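Local coordinates for protein probable zinc protease PqqL (Escherichia coli, PDB 6OFT) that probably acts as a periplasmic zinc-dependent endopeptidase of the M16 family, this chain being the first half of the full-length protease, at residues 281-293 against 349-362. Sequence-based numbering, arbitrary orientation.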
# COMPACT_ATOMS: atom_id res chain seq x y z
N SER A 281 6.25 14.42 -1.55
CA SER A 281 5.52 14.44 -0.28
C SER A 281 5.27 15.87 0.18
O SER A 281 4.18 16.18 0.67
CB SER A 281 6.31 13.68 0.78
OG SER A 281 5.68 13.76 2.05
N MET A 282 6.27 16.76 0.01
CA MET A 282 6.14 18.16 0.39
C MET A 282 5.24 18.93 -0.54
O MET A 282 4.46 19.73 -0.04
CB MET A 282 7.50 18.82 0.55
CG MET A 282 8.06 18.54 1.92
SD MET A 282 9.64 19.30 2.16
CE MET A 282 10.14 18.46 3.61
N LEU A 283 5.28 18.64 -1.87
CA LEU A 283 4.39 19.28 -2.85
C LEU A 283 2.94 18.96 -2.51
O LEU A 283 2.09 19.86 -2.53
CB LEU A 283 4.71 18.84 -4.29
CG LEU A 283 5.87 19.55 -4.99
CD1 LEU A 283 6.10 18.96 -6.35
CD2 LEU A 283 5.62 21.07 -5.14
N VAL A 284 2.67 17.69 -2.13
CA VAL A 284 1.37 17.16 -1.71
C VAL A 284 0.92 17.88 -0.43
O VAL A 284 -0.18 18.44 -0.40
CB VAL A 284 1.44 15.60 -1.57
CG1 VAL A 284 0.38 15.04 -0.62
CG2 VAL A 284 1.36 14.91 -2.93
N GLN A 285 1.80 17.93 0.59
CA GLN A 285 1.49 18.60 1.85
C GLN A 285 1.23 20.10 1.68
O GLN A 285 0.30 20.62 2.29
CB GLN A 285 2.57 18.36 2.92
CG GLN A 285 2.17 18.97 4.28
CD GLN A 285 3.03 18.53 5.44
OE1 GLN A 285 3.84 17.61 5.34
NE2 GLN A 285 2.85 19.20 6.58
N LEU A 286 2.05 20.79 0.87
CA LEU A 286 1.90 22.23 0.65
C LEU A 286 0.55 22.56 0.01
O LEU A 286 -0.11 23.51 0.43
CB LEU A 286 3.07 22.77 -0.17
CG LEU A 286 4.41 22.96 0.57
CD1 LEU A 286 5.56 22.96 -0.40
CD2 LEU A 286 4.42 24.24 1.39
N PHE A 287 0.10 21.72 -0.96
CA PHE A 287 -1.20 21.86 -1.60
C PHE A 287 -2.30 21.76 -0.53
O PHE A 287 -3.17 22.62 -0.46
CB PHE A 287 -1.40 20.76 -2.67
CG PHE A 287 -2.72 20.86 -3.40
CD1 PHE A 287 -3.88 20.28 -2.87
CD2 PHE A 287 -2.81 21.53 -4.61
CE1 PHE A 287 -5.09 20.37 -3.55
CE2 PHE A 287 -4.03 21.63 -5.28
CZ PHE A 287 -5.16 21.05 -4.75
N ASN A 288 -2.24 20.69 0.31
CA ASN A 288 -3.16 20.40 1.41
C ASN A 288 -3.23 21.56 2.39
O ASN A 288 -4.33 21.97 2.77
CB ASN A 288 -2.74 19.11 2.15
CG ASN A 288 -3.00 17.88 1.32
OD1 ASN A 288 -3.72 17.94 0.34
ND2 ASN A 288 -2.42 16.73 1.70
N GLN A 289 -2.05 22.08 2.79
CA GLN A 289 -1.86 23.21 3.70
C GLN A 289 -2.59 24.43 3.15
O GLN A 289 -3.48 24.95 3.82
CB GLN A 289 -0.35 23.47 3.92
CG GLN A 289 -0.01 24.68 4.80
CD GLN A 289 1.45 24.71 5.21
OE1 GLN A 289 2.28 25.42 4.64
NE2 GLN A 289 1.78 23.95 6.25
N ARG A 290 -2.29 24.84 1.89
CA ARG A 290 -2.94 26.00 1.27
C ARG A 290 -4.45 25.88 1.20
O ARG A 290 -5.13 26.81 1.62
CB ARG A 290 -2.35 26.34 -0.11
CG ARG A 290 -2.52 27.82 -0.41
CD ARG A 290 -1.92 28.22 -1.72
NE ARG A 290 -0.49 28.47 -1.61
CZ ARG A 290 0.28 28.78 -2.64
NH1 ARG A 290 -0.24 28.89 -3.85
NH2 ARG A 290 1.58 28.97 -2.47
N LEU A 291 -4.98 24.73 0.74
CA LEU A 291 -6.43 24.51 0.67
C LEU A 291 -7.10 24.61 2.04
O LEU A 291 -8.14 25.27 2.15
CB LEU A 291 -6.76 23.16 -0.01
CG LEU A 291 -8.24 22.90 -0.32
CD1 LEU A 291 -8.79 23.89 -1.35
CD2 LEU A 291 -8.45 21.49 -0.81
N GLN A 292 -6.50 23.99 3.08
CA GLN A 292 -7.02 24.02 4.45
C GLN A 292 -6.98 25.42 5.06
O GLN A 292 -7.88 25.76 5.83
CB GLN A 292 -6.30 23.01 5.35
CG GLN A 292 -6.76 21.56 5.16
CD GLN A 292 -8.25 21.37 5.37
OE1 GLN A 292 -9.00 21.05 4.44
NE2 GLN A 292 -8.72 21.56 6.60
N GLU A 293 -5.96 26.22 4.70
CA GLU A 293 -5.79 27.60 5.17
C GLU A 293 -6.88 28.48 4.56
O GLU A 293 -7.44 29.33 5.25
CB GLU A 293 -4.41 28.15 4.78
CG GLU A 293 -3.23 27.60 5.57
CD GLU A 293 -1.84 27.85 4.99
OE1 GLU A 293 -1.72 28.00 3.75
OE2 GLU A 293 -0.87 27.88 5.78
N GLY A 349 4.19 29.47 -7.31
CA GLY A 349 4.75 28.39 -6.50
C GLY A 349 4.44 28.53 -5.03
O GLY A 349 3.36 28.99 -4.65
N PHE A 350 5.41 28.16 -4.19
CA PHE A 350 5.25 28.25 -2.74
C PHE A 350 6.23 29.24 -2.17
O PHE A 350 7.31 29.41 -2.73
CB PHE A 350 5.36 26.86 -2.08
CG PHE A 350 4.34 25.88 -2.59
CD1 PHE A 350 3.02 25.93 -2.14
CD2 PHE A 350 4.67 24.94 -3.55
CE1 PHE A 350 2.06 25.05 -2.64
CE2 PHE A 350 3.71 24.05 -4.04
CZ PHE A 350 2.42 24.09 -3.57
N SER A 351 5.86 29.93 -1.08
CA SER A 351 6.75 30.91 -0.46
C SER A 351 7.74 30.22 0.46
O SER A 351 7.50 29.08 0.86
CB SER A 351 5.94 31.94 0.34
OG SER A 351 5.34 31.35 1.47
N ALA A 352 8.82 30.92 0.82
CA ALA A 352 9.84 30.44 1.75
C ALA A 352 9.23 30.16 3.14
O ALA A 352 9.61 29.18 3.77
CB ALA A 352 10.97 31.46 1.86
N GLU A 353 8.24 30.98 3.58
CA GLU A 353 7.56 30.79 4.88
C GLU A 353 6.70 29.54 4.88
O GLU A 353 6.64 28.85 5.90
CB GLU A 353 6.69 32.00 5.28
CG GLU A 353 7.32 33.37 5.11
CD GLU A 353 7.13 33.93 3.72
OE1 GLU A 353 5.98 34.29 3.37
OE2 GLU A 353 8.13 34.00 2.96
N GLU A 354 6.01 29.26 3.75
CA GLU A 354 5.15 28.09 3.58
C GLU A 354 5.96 26.79 3.67
O GLU A 354 5.53 25.84 4.33
CB GLU A 354 4.43 28.15 2.24
CG GLU A 354 3.12 28.90 2.21
CD GLU A 354 2.46 28.80 0.84
OE1 GLU A 354 1.33 28.26 0.76
OE2 GLU A 354 3.10 29.22 -0.15
N LEU A 355 7.13 26.76 2.99
CA LEU A 355 8.05 25.61 2.99
C LEU A 355 8.70 25.44 4.37
O LEU A 355 8.78 24.32 4.87
CB LEU A 355 9.11 25.72 1.86
CG LEU A 355 10.11 24.54 1.74
CD1 LEU A 355 9.39 23.17 1.57
CD2 LEU A 355 11.10 24.78 0.61
N ASP A 356 9.14 26.56 4.99
CA ASP A 356 9.73 26.58 6.34
C ASP A 356 8.76 26.06 7.39
O ASP A 356 9.19 25.37 8.31
CB ASP A 356 10.22 27.99 6.73
CG ASP A 356 11.55 28.43 6.14
OD1 ASP A 356 12.32 27.55 5.68
OD2 ASP A 356 11.82 29.65 6.13
N ASP A 357 7.45 26.35 7.25
CA ASP A 357 6.44 25.82 8.17
C ASP A 357 6.22 24.31 7.98
O ASP A 357 6.04 23.61 8.96
CB ASP A 357 5.12 26.58 8.07
CG ASP A 357 4.10 26.14 9.11
OD1 ASP A 357 4.34 26.35 10.32
OD2 ASP A 357 3.05 25.59 8.70
N VAL A 358 6.22 23.81 6.73
CA VAL A 358 6.05 22.37 6.46
C VAL A 358 7.22 21.58 7.09
O VAL A 358 6.98 20.65 7.85
CB VAL A 358 5.80 22.07 4.96
CG1 VAL A 358 6.27 20.67 4.55
CG2 VAL A 358 4.33 22.25 4.63
N LYS A 359 8.47 22.03 6.85
CA LYS A 359 9.69 21.43 7.41
C LYS A 359 9.70 21.42 8.95
O LYS A 359 9.84 20.35 9.54
CB LYS A 359 10.93 22.13 6.86
CG LYS A 359 11.20 21.85 5.38
CD LYS A 359 12.43 22.60 4.96
CE LYS A 359 12.78 22.34 3.52
NZ LYS A 359 14.03 23.05 3.16
N SER A 360 9.53 22.60 9.59
CA SER A 360 9.53 22.72 11.06
C SER A 360 8.45 21.88 11.76
O SER A 360 8.75 21.32 12.82
CB SER A 360 9.44 24.18 11.49
OG SER A 360 8.17 24.75 11.25
N THR A 361 7.23 21.80 11.21
CA THR A 361 6.14 21.01 11.82
C THR A 361 6.36 19.50 11.65
O THR A 361 5.95 18.72 12.52
CB THR A 361 4.76 21.43 11.31
OG1 THR A 361 4.72 21.31 9.89
CG2 THR A 361 4.38 22.84 11.75
N ARG A 362 6.99 19.09 10.53
CA ARG A 362 7.33 17.69 10.25
C ARG A 362 8.49 17.28 11.15
O ARG A 362 8.43 16.20 11.74
CB ARG A 362 7.67 17.48 8.76
CG ARG A 362 6.46 17.29 7.88
CD ARG A 362 6.79 17.52 6.43
NE ARG A 362 7.41 16.34 5.82
CZ ARG A 362 6.95 15.70 4.75
NH1 ARG A 362 5.85 16.13 4.13
NH2 ARG A 362 7.58 14.64 4.29
O HOH W 1 1.25 30.27 -5.74
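R290 and E354 meet through their torsions: R290 sets CG anti to its backbone N (chi1 -153°), E354 sets CG anti to its carbonyl carbon and stays extended beyond it, and the arginine's bend at chi3 (-83°) then presents the guanidinium edge. The guanidinium therefore lies side-on to the carboxylate, with both carboxylate oxygens in the guanidinium plane, R290 NE 3.0 Å from E354 OE1 and R290 NH2 2.8 Å from E354 OE2, both through syn lone pairs. R290 NH2 also donates to G349 O, 2.8 Å away and in the carbonyl plane, and a water spans R290 NH1 and that same oxygen. E354 OE2 spends its anti lone pair on S351 N, and E354 N is bonded to S351 OG, so the salt-bridged glutamate is also half of the capping box that starts helix 352-371.

Beside this polar cluster, the F350 ring carries L286 CB over one face, a CH-pi contact 3.7 Å from CB to the ring centroid, while F350 CE1 lies over one face of the R290 guanidinium, off toward its rim. Further along, L286 CD2 touches V358 CG2, and V358 fits as a knob among M282, Q285, L286 and Q289. M282 answers from the other helix, its SD against L355 CD1. At the far end R362 bends at chi3, and its NH1 and NH2 both donate end-on to S281 OG; R362 NH1 also donates to Q285 OE1 at 2.8 Å, and M282 CG lies over a guanidinium face.

Within the M16 inactive-domain region, away from the predicted zinc site, the axes of segments 281-293 and 352-362 cross at 109°, on helices 271-296 and 352-371, with L417 of helix 414-425 touching both L286 and L355. Arginines from opposite helices close the two ends of the apolar seam, and the buried E354, gripped by R290 and S351, probably remains ionised despite E293 nearby.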